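PDB 6IMV: endo-beta-1,2-glucanase from Talaromyces funiculosus, which hydrolyses internal beta-1,2 linkages of glucans as an endo-acting glycoside hydrolase and binds the disaccharide sophorose. Local coordinates for residues A[204-209]-A[255-260]; A[43-48]-A[101-106]. All blocks are in the same frame, centred on the assembly; numbering follows the deposited sequence.

Contact 1. Residues A[204-209]-A[255-260]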
# COMPACT_ATOMS: atom_id res chain seq x y z
N THR A 204 23.62 -0.34 -5.11
CA THR A 204 24.90 0.36 -5.29
C THR A 204 24.75 1.88 -5.07
O THR A 204 25.74 2.54 -4.75
CB THR A 204 25.51 0.08 -6.67
OG1 THR A 204 24.78 0.77 -7.68
CG2 THR A 204 25.55 -1.40 -7.00
N THR A 205 23.54 2.44 -5.21
CA THR A 205 23.34 3.89 -5.11
C THR A 205 22.62 4.30 -3.81
O THR A 205 22.62 5.48 -3.47
CB THR A 205 22.58 4.42 -6.34
OG1 THR A 205 21.31 3.77 -6.38
CG2 THR A 205 23.33 4.18 -7.63
N ALA A 206 22.01 3.34 -3.09
CA ALA A 206 21.05 3.64 -1.99
C ALA A 206 21.69 4.50 -0.89
O ALA A 206 21.13 5.52 -0.50
CB ALA A 206 20.50 2.36 -1.42
N ALA A 207 22.84 4.06 -0.35
CA ALA A 207 23.50 4.76 0.75
C ALA A 207 23.94 6.17 0.29
O ALA A 207 23.74 7.16 1.00
CB ALA A 207 24.66 3.93 1.26
N HIS A 208 24.56 6.25 -0.90
CA HIS A 208 25.08 7.53 -1.42
C HIS A 208 23.94 8.55 -1.56
O HIS A 208 24.12 9.72 -1.28
CB HIS A 208 25.84 7.31 -2.74
CG HIS A 208 26.57 8.53 -3.21
ND1 HIS A 208 27.64 9.07 -2.51
CD2 HIS A 208 26.38 9.33 -4.29
CE1 HIS A 208 28.07 10.15 -3.14
NE2 HIS A 208 27.32 10.32 -4.24
N ILE A 209 22.76 8.08 -1.98
CA ILE A 209 21.64 8.97 -2.23
C ILE A 209 20.87 9.26 -0.92
O ILE A 209 20.46 10.39 -0.72
CB ILE A 209 20.75 8.42 -3.37
CG1 ILE A 209 21.50 8.46 -4.70
CG2 ILE A 209 19.42 9.16 -3.46
CD1 ILE A 209 20.77 7.81 -5.87
N THR A 255 14.70 1.30 5.30
CA THR A 255 15.73 1.02 6.30
C THR A 255 16.36 -0.35 6.04
O THR A 255 17.59 -0.47 6.02
CB THR A 255 15.18 1.07 7.73
OG1 THR A 255 14.55 2.33 7.94
CG2 THR A 255 16.26 0.88 8.78
N TRP A 256 15.52 -1.37 5.85
CA TRP A 256 15.98 -2.74 5.61
C TRP A 256 16.82 -2.82 4.33
O TRP A 256 17.78 -3.61 4.26
CB TRP A 256 14.82 -3.72 5.54
CG TRP A 256 14.16 -4.00 6.86
CD1 TRP A 256 12.86 -3.74 7.19
CD2 TRP A 256 14.75 -4.64 8.01
NE1 TRP A 256 12.61 -4.16 8.47
CE2 TRP A 256 13.74 -4.73 8.99
CE3 TRP A 256 16.02 -5.16 8.29
CZ2 TRP A 256 13.97 -5.30 10.24
CZ3 TRP A 256 16.25 -5.73 9.53
CH2 TRP A 256 15.23 -5.79 10.49
N TRP A 257 16.41 -2.06 3.30
CA TRP A 257 17.13 -2.04 2.04
C TRP A 257 18.57 -1.58 2.27
O TRP A 257 19.52 -2.24 1.79
CB TRP A 257 16.41 -1.17 1.00
CG TRP A 257 16.84 -1.52 -0.39
CD1 TRP A 257 17.68 -0.82 -1.20
CD2 TRP A 257 16.49 -2.72 -1.10
NE1 TRP A 257 17.85 -1.49 -2.39
CE2 TRP A 257 17.13 -2.65 -2.35
CE3 TRP A 257 15.69 -3.82 -0.80
CZ2 TRP A 257 16.99 -3.66 -3.31
CZ3 TRP A 257 15.55 -4.82 -1.74
CH2 TRP A 257 16.19 -4.74 -2.98
N LEU A 258 18.74 -0.48 3.01
CA LEU A 258 20.06 0.04 3.35
C LEU A 258 20.84 -0.98 4.17
O LEU A 258 22.01 -1.23 3.88
CB LEU A 258 19.92 1.36 4.13
CG LEU A 258 19.67 2.61 3.28
CD1 LEU A 258 19.34 3.79 4.17
CD2 LEU A 258 20.87 2.91 2.40
N GLN A 259 20.20 -1.57 5.19
CA GLN A 259 20.90 -2.48 6.09
C GLN A 259 21.45 -3.68 5.31
O GLN A 259 22.61 -4.02 5.44
CB GLN A 259 20.00 -2.98 7.22
CG GLN A 259 20.61 -4.18 7.94
CD GLN A 259 19.96 -4.45 9.28
OE1 GLN A 259 19.14 -3.68 9.75
NE2 GLN A 259 20.34 -5.55 9.90
N PHE A 260 20.59 -4.35 4.54
CA PHE A 260 20.98 -5.59 3.90
C PHE A 260 21.88 -5.35 2.68
O PHE A 260 22.75 -6.17 2.44
CB PHE A 260 19.76 -6.41 3.50
CG PHE A 260 18.98 -6.94 4.68
CD1 PHE A 260 19.62 -7.62 5.71
CD2 PHE A 260 17.61 -6.78 4.75
CE1 PHE A 260 18.90 -8.12 6.78
CE2 PHE A 260 16.89 -7.27 5.83
CZ PHE A 260 17.53 -7.95 6.84

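Contact 2. Residues A[43-48]-A[101-106]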
# COMPACT_ATOMS: atom_id res chain seq x y z
N LYS A 43 -11.59 -5.06 -12.59
CA LYS A 43 -12.02 -4.15 -13.66
C LYS A 43 -11.26 -2.83 -13.59
O LYS A 43 -11.21 -2.10 -14.58
CB LYS A 43 -13.53 -3.92 -13.62
CG LYS A 43 -14.38 -5.16 -13.85
CD LYS A 43 -13.91 -5.99 -15.02
CE LYS A 43 -14.88 -7.08 -15.41
NZ LYS A 43 -14.21 -8.10 -16.25
N PHE A 44 -10.67 -2.53 -12.43
CA PHE A 44 -9.79 -1.36 -12.28
C PHE A 44 -8.57 -1.52 -13.20
O PHE A 44 -8.01 -0.52 -13.69
CB PHE A 44 -9.37 -1.19 -10.82
CG PHE A 44 -8.44 -0.04 -10.53
CD1 PHE A 44 -8.76 1.26 -10.90
CD2 PHE A 44 -7.26 -0.25 -9.84
CE1 PHE A 44 -7.92 2.32 -10.60
CE2 PHE A 44 -6.41 0.81 -9.54
CZ PHE A 44 -6.75 2.09 -9.92
N HIS A 45 -8.15 -2.77 -13.43
CA HIS A 45 -6.95 -3.08 -14.19
C HIS A 45 -7.25 -2.99 -15.69
O HIS A 45 -7.49 -4.01 -16.34
CB HIS A 45 -6.40 -4.47 -13.81
CG HIS A 45 -5.05 -4.72 -14.38
ND1 HIS A 45 -4.86 -5.28 -15.63
CD2 HIS A 45 -3.81 -4.47 -13.89
CE1 HIS A 45 -3.57 -5.38 -15.87
NE2 HIS A 45 -2.91 -4.90 -14.82
N GLN A 46 -7.23 -1.76 -16.21
CA GLN A 46 -7.46 -1.47 -17.62
C GLN A 46 -6.63 -0.25 -18.01
O GLN A 46 -6.37 0.64 -17.19
CB GLN A 46 -8.93 -1.14 -17.91
CG GLN A 46 -9.91 -2.26 -17.60
CD GLN A 46 -11.30 -1.93 -18.08
OE1 GLN A 46 -11.52 -1.75 -19.27
NE2 GLN A 46 -12.26 -1.87 -17.16
N ASN A 47 -6.24 -0.20 -19.29
CA ASN A 47 -5.58 0.95 -19.88
C ASN A 47 -6.44 2.19 -19.68
O ASN A 47 -7.67 2.13 -19.79
CB ASN A 47 -5.30 0.73 -21.37
CG ASN A 47 -4.52 1.87 -21.97
OD1 ASN A 47 -3.45 2.21 -21.48
ND2 ASN A 47 -5.06 2.51 -23.00
N ASN A 48 -5.78 3.31 -19.36
CA ASN A 48 -6.39 4.64 -19.17
C ASN A 48 -7.22 4.71 -17.88
O ASN A 48 -7.78 5.76 -17.57
CB ASN A 48 -7.24 5.08 -20.37
CG ASN A 48 -6.42 5.71 -21.47
OD1 ASN A 48 -5.79 5.01 -22.26
ND2 ASN A 48 -6.42 7.03 -21.55
N ALA A 101 -5.78 -14.42 -10.42
CA ALA A 101 -6.36 -14.68 -11.75
C ALA A 101 -7.82 -14.22 -11.79
O ALA A 101 -8.28 -13.72 -12.82
CB ALA A 101 -6.24 -16.15 -12.10
N ARG A 102 -8.55 -14.39 -10.69
CA ARG A 102 -9.93 -13.88 -10.57
C ARG A 102 -9.95 -12.36 -10.77
O ARG A 102 -10.88 -11.84 -11.36
CB ARG A 102 -10.52 -14.27 -9.21
CG ARG A 102 -11.93 -13.75 -8.96
CD ARG A 102 -12.97 -14.50 -9.75
NE ARG A 102 -14.30 -14.15 -9.26
CZ ARG A 102 -15.42 -14.39 -9.92
NH1 ARG A 102 -15.41 -15.08 -11.05
NH2 ARG A 102 -16.56 -13.92 -9.45
N PHE A 103 -8.91 -11.68 -10.27
CA PHE A 103 -8.70 -10.24 -10.47
C PHE A 103 -8.29 -9.95 -11.92
O PHE A 103 -8.93 -9.14 -12.59
CB PHE A 103 -7.65 -9.72 -9.48
CG PHE A 103 -7.29 -8.26 -9.61
CD1 PHE A 103 -6.37 -7.83 -10.55
CD2 PHE A 103 -7.83 -7.31 -8.75
CE1 PHE A 103 -6.02 -6.49 -10.65
CE2 PHE A 103 -7.48 -5.97 -8.85
CZ PHE A 103 -6.57 -5.57 -9.80
N LEU A 104 -7.20 -10.58 -12.38
CA LEU A 104 -6.54 -10.19 -13.65
C LEU A 104 -7.29 -10.73 -14.87
O LEU A 104 -7.32 -10.08 -15.91
CB LEU A 104 -5.10 -10.74 -13.69
CG LEU A 104 -3.96 -9.73 -13.60
CD1 LEU A 104 -2.67 -10.35 -14.12
CD2 LEU A 104 -4.26 -8.44 -14.36
N SER A 105 -7.83 -11.95 -14.76
CA SER A 105 -8.26 -12.71 -15.94
C SER A 105 -9.33 -13.72 -15.56
O SER A 105 -9.14 -14.93 -15.75
CB SER A 105 -7.06 -13.37 -16.57
OG SER A 105 -7.36 -13.73 -17.91
N PRO A 106 -10.48 -13.27 -15.00
CA PRO A 106 -11.45 -14.18 -14.38
C PRO A 106 -12.05 -15.22 -15.34
O PRO A 106 -12.31 -16.36 -14.95
CB PRO A 106 -12.55 -13.25 -13.85
CG PRO A 106 -12.40 -11.98 -14.69
CD PRO A 106 -10.91 -11.86 -14.93

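Contact 1. Residues A[204-209]-A[255-260]
Leu258 and the pair Ala206-Ala207 make most of this contact, and the leucine does its work with one methyl. Followed outward from the backbone, CB and then CG still touch nothing in 204-209. A chi1 of -81° sets CG opposite the carbonyl carbon, which aims the fork of the side chain at the other helix. There the branch divides: CD1 prolongs the chain in an extended line (chi2 171°) and touches neither alanine, while CD2 turns onto the facing helix. This methyl settles against the Ala206-Ala207 peptide link, with CD2 to Ala207 N at 3.6 Å and CD2 to Ala206 C at 3.7 Å. The two alanine methyls stand around it, Leu258 CD2 to Ala206 CB being 3.9 Å and Leu258 CD2 to Ala207 CB 4.1 Å. The pairing joins helix 186-210 to helix 252-261 in the helix-rich body of the enzyme, which is consistent with an (alpha/alpha)-barrel hydrolase. The segment axes cross at -112° and approach to 9.5 Å, a crossing at which small alanines let the leucine methyl reach main-chain atoms. Helix 186-210 is kinked here, since the N atoms of Ala207 and His208 make no bond to the preceding turn. Trp257 adds a second, lighter touch: its indole CD1 stands 4.3 Å from Ala206 CB, the methyl meeting the ring at its edge, near the ring plane. Trp171 of helix 163-182 packs edge-to-face with this indole, whose NE1 makes a weak hydrogen bond to Thr202 OG1, while Leu264 touches Ala207.

Contact 2. Residues A[43-48]-A[101-106]
Leu104 lays its CD2 methyl over one face of the His45 imidazole, a CH-pi contact with CD2 3.5 Å from the ring centroid and 16° off the ring normal. The methyl sits toward the rim, nearest ND1 and CE1, with Leu104 CD2 to His45 ND1 at 3.5 Å. Phe103 supplies the other half of the tight part at the root of the side chain, its CE1 meeting His45 CB at 3.8 Å. The backbone points CB at Phe103; with CG anti to the backbone N (chi1 -169°) the ring is then carried on to Leu104 CD2. Tyr90 OH hydrogen-bonds NE2 and so ties down the polar end of the ring, and Tyr51 and Ile119 also pack against this side chain. With an alanine here CB could still touch Phe103, but Leu104 CD2 would probably lose the ring it covers and Tyr90 OH would be left without this partner.

The solvent side is looser. Lys43 NZ comes no closer than 4.6 Å to Pro106 CG, and Gln46 turns back on its own segment, its NE2 giving a nearly straight 2.8 Å hydrogen bond (165°) to an in-plane lone pair of Lys43 O. The chain turns at His45 in an inverse gamma turn, its Gln46 N to Phe44 O bond weak, within the loop linking helix 30-41 to strand 51-52.

Both segments of contact 2 come earlier in the single chain than either segment of contact 1. Their centres lie 34 Å apart and their nearest atoms about 22 Å, and they share no helix or strand. Contact 2 joins helix 98-104 to the loop that enters the antiparallel sheet at strand 51-52; the next strand, 57-64, carries Asp60 of the glucose pocket. Contact 1 lies in another part of the molecule, where helices 186-210 and 252-261 cross about 21 Å from the chain's centre. They are thus independent local contacts, one between a helix end and the loop leading to the sheet, the other between two crossing helices.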